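Local coordinates for cysteine hydrolase (Pseudomonas syringae pv. phaseolicola 1448A, PDB 3IRV), which probably acts as a hydrolase of the isochorismatase-like cysteine hydrolase family, at residues M30-L41 and I94-I105. Residues are numbered along the deposited sequence; the frame is centred on the assembly and turned at random. Where two conformers were deposited one is given.
Sequences MQKVFCEPTGAL and ILARHDPDVEVI
Val-33 plugs a hollow between Asp-101 and Leu-95: its CG1, wedged between its own backbone N and carbonyl carbon (chi1 65°), lies 3.8 Å from Leu-95 CD2, while CB rests on the Asp-101 CB. A compact branched residue suits this slot, one methyl turned to the leucine and the branch point left for the aspartate. Beside it, Ile-94 sends CD1 into the fork of Leu-41, 3.8 Å from Leu-41 CG, the two side chains crossing at about a right angle, and Ala-40 offers a methyl small enough to sit against Ile-94 CG2. In this parallel-sheet fold of the isochorismatase family, 30-41 follows strand 23-28 and carries the short helix 32-35. Gln-31 is its N-cap, and the first N-H groups, lacking helix carbonyls, go to the loop: Lys-32 N to Glu-103 O, Val-33 N to Asp-101 O (2.8 Å). Gln-31 NE2 reaches Val-102 O at 2.9 Å, in the plane of its own amide but from the side of the carbonyl (C=O...N 115°), while OE1 accepts from His-72 N, satisfying this buried amide. Beyond the single Gln-31/Val-104 bridge, where Ile-105 N donates to Met-30 O, the branch methyl Ile-105 CG2 fits against small Cys-35 (CB 3.5 Å). Lys-32 packs its stem beside Glu-103 O, its NZ water-bridged to Pro-100 O and Val-104 O. Asp-101 OD2 takes two waters, one shared with Glu-36 OE1 and Thr-38 OG1, the other with Ala-40 N.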
loop_
_atom_site.group_PDB
_atom_site.type_symbol
_atom_site.label_atom_id
_atom_site.label_comp_id
_atom_site.label_asym_id
_atom_site.label_seq_id
_atom_site.Cartn_x
_atom_site.Cartn_y
_atom_site.Cartn_z
ATOM N N MET A 30 5.805 -16.903 3.521
ATOM C CA MET A 30 6.584 -17.976 2.875
ATOM C C MET A 30 5.936 -19.350 3.115
ATOM O O MET A 30 6.534 -20.277 3.681
ATOM C CB MET A 30 8.080 -17.872 3.211
ATOM C CG MET A 30 8.744 -16.622 2.573
ATOM S SD MET A 30 8.718 -16.554 0.746
ATOM C CE MET A 30 10.091 -17.758 0.433
ATOM N N GLN A 31 4.714 -19.453 2.598
ATOM C CA GLN A 31 3.834 -20.601 2.803
ATOM C C GLN A 31 3.841 -21.471 1.560
ATOM O O GLN A 31 4.101 -20.988 0.428
ATOM C CB GLN A 31 2.406 -20.108 3.068
ATOM C CG GLN A 31 2.253 -19.325 4.378
ATOM C CD GLN A 31 0.977 -18.548 4.419
ATOM O OE1 GLN A 31 0.959 -17.372 4.031
ATOM N NE2 GLN A 31 -0.122 -19.195 4.841
ATOM N N LYS A 32 3.513 -22.762 1.740
ATOM C CA LYS A 32 3.543 -23.682 0.580
ATOM C C LYS A 32 2.631 -23.243 -0.578
ATOM O O LYS A 32 2.959 -23.443 -1.752
ATOM C CB LYS A 32 3.176 -25.098 1.037
ATOM C CG LYS A 32 4.178 -25.645 2.021
ATOM C CD LYS A 32 3.725 -26.962 2.635
ATOM C CE LYS A 32 4.907 -27.687 3.224
ATOM N NZ LYS A 32 4.524 -28.713 4.239
ATOM N N VAL A 33 1.488 -22.628 -0.250
ATOM C CA VAL A 33 0.537 -22.168 -1.249
ATOM C C VAL A 33 1.146 -21.131 -2.246
ATOM O O VAL A 33 0.725 -21.068 -3.418
ATOM C CB VAL A 33 -0.750 -21.644 -0.546
ATOM C CG1 VAL A 33 -0.431 -20.410 0.285
ATOM C CG2 VAL A 33 -1.891 -21.410 -1.536
ATOM N N PHE A 34 2.154 -20.370 -1.786
ATOM C CA PHE A 34 2.890 -19.415 -2.647
ATOM C C PHE A 34 4.215 -19.960 -3.180
ATOM O O PHE A 34 4.680 -19.508 -4.218
ATOM C CB PHE A 34 3.186 -18.117 -1.894
ATOM C CG PHE A 34 1.959 -17.456 -1.339
ATOM C CD1 PHE A 34 1.077 -16.797 -2.184
ATOM C CD2 PHE A 34 1.697 -17.468 0.033
ATOM C CE1 PHE A 34 -0.067 -16.177 -1.664
ATOM C CE2 PHE A 34 0.570 -16.874 0.556
ATOM C CZ PHE A 34 -0.323 -16.229 -0.279
ATOM N N CYS A 35 4.813 -20.919 -2.467
ATOM C CA CYS A 35 6.177 -21.347 -2.768
ATOM C C CYS A 35 6.295 -22.680 -3.517
ATOM O O CYS A 35 7.326 -22.944 -4.150
ATOM C CB CYS A 35 7.003 -21.421 -1.487
ATOM S SG CYS A 35 7.227 -19.802 -0.722
ATOM N N GLU A 36 5.290 -23.547 -3.412
ATOM C CA GLU A 36 5.363 -24.828 -4.146
ATOM C C GLU A 36 4.742 -24.684 -5.518
ATOM O O GLU A 36 3.719 -24.028 -5.669
ATOM C CB GLU A 36 4.616 -25.915 -3.384
ATOM C CG GLU A 36 5.261 -26.211 -2.072
ATOM C CD GLU A 36 4.652 -27.412 -1.372
ATOM O OE1 GLU A 36 3.493 -27.795 -1.680
ATOM O OE2 GLU A 36 5.349 -27.961 -0.498
ATOM N N PRO A 37 5.362 -25.296 -6.545
ATOM C CA PRO A 37 4.832 -25.227 -7.913
ATOM C C PRO A 37 3.380 -25.692 -8.041
ATOM O O PRO A 37 2.641 -25.176 -8.880
ATOM C CB PRO A 37 5.779 -26.149 -8.701
ATOM C CG PRO A 37 7.076 -26.063 -7.944
ATOM C CD PRO A 37 6.650 -26.017 -6.480
ATOM N N THR A 38 2.978 -26.621 -7.174
ATOM C CA THR A 38 1.612 -27.132 -7.149
ATOM C C THR A 38 0.681 -26.262 -6.295
ATOM O O THR A 38 -0.519 -26.528 -6.218
ATOM C CB THR A 38 1.560 -28.576 -6.600
ATOM O OG1 THR A 38 2.239 -28.647 -5.343
ATOM C CG2 THR A 38 2.207 -29.552 -7.580
ATOM N N GLY A 39 1.225 -25.230 -5.654
ATOM C CA GLY A 39 0.414 -24.381 -4.783
ATOM C C GLY A 39 -0.575 -23.541 -5.556
ATOM O O GLY A 39 -0.272 -23.061 -6.652
ATOM N N ALA A 40 -1.762 -23.332 -4.981
ATOM C CA ALA A 40 -2.816 -22.607 -5.684
ATOM C C ALA A 40 -2.454 -21.146 -6.020
ATOM O O ALA A 40 -3.059 -20.535 -6.904
ATOM C CB ALA A 40 -4.114 -22.668 -4.879
ATOM N N LEU A 41 -1.469 -20.590 -5.313
ATOM C CA LEU A 41 -1.090 -19.195 -5.517
ATOM C C LEU A 41 0.417 -19.074 -5.789
ATOM O O LEU A 41 1.034 -18.070 -5.455
ATOM C CB LEU A 41 -1.504 -18.359 -4.309
ATOM C CG LEU A 41 -2.996 -18.335 -3.949
ATOM C CD1 LEU A 41 -3.184 -17.628 -2.595
ATOM C CD2 LEU A 41 -3.831 -17.656 -5.044
ATOM N N ILE A 94 -8.552 -22.374 -0.178
ATOM C CA ILE A 94 -7.103 -22.454 -0.396
ATOM C C ILE A 94 -6.241 -21.891 0.737
ATOM O O ILE A 94 -5.089 -22.313 0.898
ATOM C CB ILE A 94 -6.651 -21.866 -1.755
ATOM C CG1 ILE A 94 -6.994 -20.381 -1.845
ATOM C CG2 ILE A 94 -7.299 -22.672 -2.912
ATOM C CD1 ILE A 94 -6.386 -19.693 -3.074
ATOM N N LEU A 95 -6.807 -20.973 1.525
ATOM C CA LEU A 95 -6.073 -20.382 2.648
ATOM C C LEU A 95 -6.716 -20.764 3.992
ATOM O O LEU A 95 -6.391 -20.185 5.023
ATOM C CB LEU A 95 -5.966 -18.845 2.518
ATOM C CG LEU A 95 -5.120 -18.315 1.338
ATOM C CD1 LEU A 95 -5.092 -16.796 1.352
ATOM C CD2 LEU A 95 -3.686 -18.822 1.344
ATOM N N ALA A 96 -7.581 -21.780 3.973
ATOM C CA ALA A 96 -8.238 -22.254 5.190
ATOM C C ALA A 96 -7.196 -22.807 6.178
ATOM O O ALA A 96 -6.207 -23.422 5.759
ATOM C CB ALA A 96 -9.237 -23.340 4.832
ATOM N N ARG A 97 -7.417 -22.627 7.485
ATOM C CA ARG A 97 -6.434 -23.125 8.444
ATOM C C ARG A 97 -6.156 -24.622 8.277
ATOM O O ARG A 97 -4.995 -25.050 8.450
ATOM C CB ARG A 97 -6.828 -22.820 9.885
ATOM C CG ARG A 97 -5.702 -23.085 10.892
ATOM C CD ARG A 97 -6.007 -22.434 12.249
ATOM N NE ARG A 97 -5.999 -20.964 12.207
ATOM C CZ ARG A 97 -4.899 -20.219 12.284
ATOM N NH1 ARG A 97 -4.981 -18.896 12.254
ATOM N NH2 ARG A 97 -3.714 -20.795 12.371
ATOM N N HIS A 98 -7.163 -25.407 7.882
ATOM C CA HIS A 98 -6.988 -26.863 7.726
ATOM C C HIS A 98 -6.225 -27.235 6.453
ATOM O O HIS A 98 -5.842 -28.400 6.268
ATOM C CB HIS A 98 -8.352 -27.565 7.738
ATOM C CG HIS A 98 -8.312 -28.967 8.280
ATOM N ND1 HIS A 98 -7.335 -29.883 7.935
ATOM C CD2 HIS A 98 -9.125 -29.597 9.160
ATOM C CE1 HIS A 98 -7.567 -31.026 8.568
ATOM N NE2 HIS A 98 -8.629 -30.869 9.340
ATOM N N ASP A 99 -6.007 -26.272 5.557
ATOM C CA ASP A 99 -5.345 -26.592 4.276
ATOM C C ASP A 99 -3.849 -26.801 4.486
ATOM O O ASP A 99 -3.186 -25.915 5.020
ATOM C CB ASP A 99 -5.550 -25.450 3.297
ATOM C CG ASP A 99 -6.996 -25.355 2.801
ATOM O OD1 ASP A 99 -7.763 -26.352 2.896
ATOM O OD2 ASP A 99 -7.381 -24.270 2.319
ATOM N N PRO A 100 -3.295 -27.966 4.070
ATOM C CA PRO A 100 -1.855 -28.199 4.281
ATOM C C PRO A 100 -0.941 -27.101 3.725
ATOM O O PRO A 100 0.143 -26.869 4.265
ATOM C CB PRO A 100 -1.584 -29.497 3.500
ATOM C CG PRO A 100 -2.880 -30.201 3.474
ATOM C CD PRO A 100 -3.948 -29.125 3.420
ATOM N N ASP A 101 -1.363 -26.461 2.645
ATOM C CA ASP A 101 -0.492 -25.487 1.995
ATOM C C ASP A 101 -0.380 -24.130 2.687
ATOM O O ASP A 101 0.418 -23.281 2.242
ATOM C CB ASP A 101 -0.808 -25.334 0.505
ATOM C CG ASP A 101 -0.298 -26.538 -0.319
ATOM O OD1 ASP A 101 0.404 -27.443 0.234
ATOM O OD2 ASP A 101 -0.599 -26.590 -1.525
ATOM N N VAL A 102 -1.107 -23.936 3.791
ATOM C CA VAL A 102 -0.912 -22.669 4.543
ATOM C C VAL A 102 0.331 -22.716 5.430
ATOM O O VAL A 102 0.712 -21.708 6.023
ATOM C CB VAL A 102 -2.130 -22.243 5.418
ATOM C CG1 VAL A 102 -3.390 -22.055 4.565
ATOM C CG2 VAL A 102 -2.370 -23.223 6.583
ATOM N N GLU A 103 0.947 -23.886 5.557
ATOM C CA GLU A 103 2.138 -24.008 6.414
ATOM C C GLU A 103 3.367 -23.370 5.772
ATOM O O GLU A 103 3.525 -23.393 4.545
ATOM C CB GLU A 103 2.424 -25.490 6.708
ATOM C CG GLU A 103 1.267 -26.244 7.376
ATOM C CD GLU A 103 0.906 -25.717 8.778
ATOM O OE1 GLU A 103 1.781 -25.121 9.478
ATOM O OE2 GLU A 103 -0.277 -25.895 9.195
ATOM N N VAL A 104 4.237 -22.802 6.614
ATOM C CA VAL A 104 5.531 -22.282 6.155
ATOM C C VAL A 104 6.385 -23.408 5.554
ATOM O O VAL A 104 6.390 -24.536 6.065
ATOM C CB VAL A 104 6.293 -21.594 7.312
ATOM C CG1 VAL A 104 7.717 -21.175 6.892
ATOM C CG2 VAL A 104 5.478 -20.367 7.830
ATOM N N ILE A 105 7.070 -23.110 4.455
ATOM C CA ILE A 105 7.927 -24.101 3.823
ATOM C C ILE A 105 9.009 -24.639 4.757
ATOM O O ILE A 105 9.577 -23.912 5.587
ATOM C CB ILE A 105 8.574 -23.572 2.517
ATOM C CG1 ILE A 105 9.416 -22.314 2.770
ATOM C CG2 ILE A 105 7.503 -23.267 1.494
ATOM C CD1 ILE A 105 10.203 -21.891 1.484
HETATM O O HOH W 1 1.735 -28.884 5.049
HETATM O O HOH W 2 6.302 -27.153 6.154
HETATM O O HOH W 3 1.155 -27.524 -3.178
HETATM O O HOH W 4 -2.528 -24.889 -2.593
#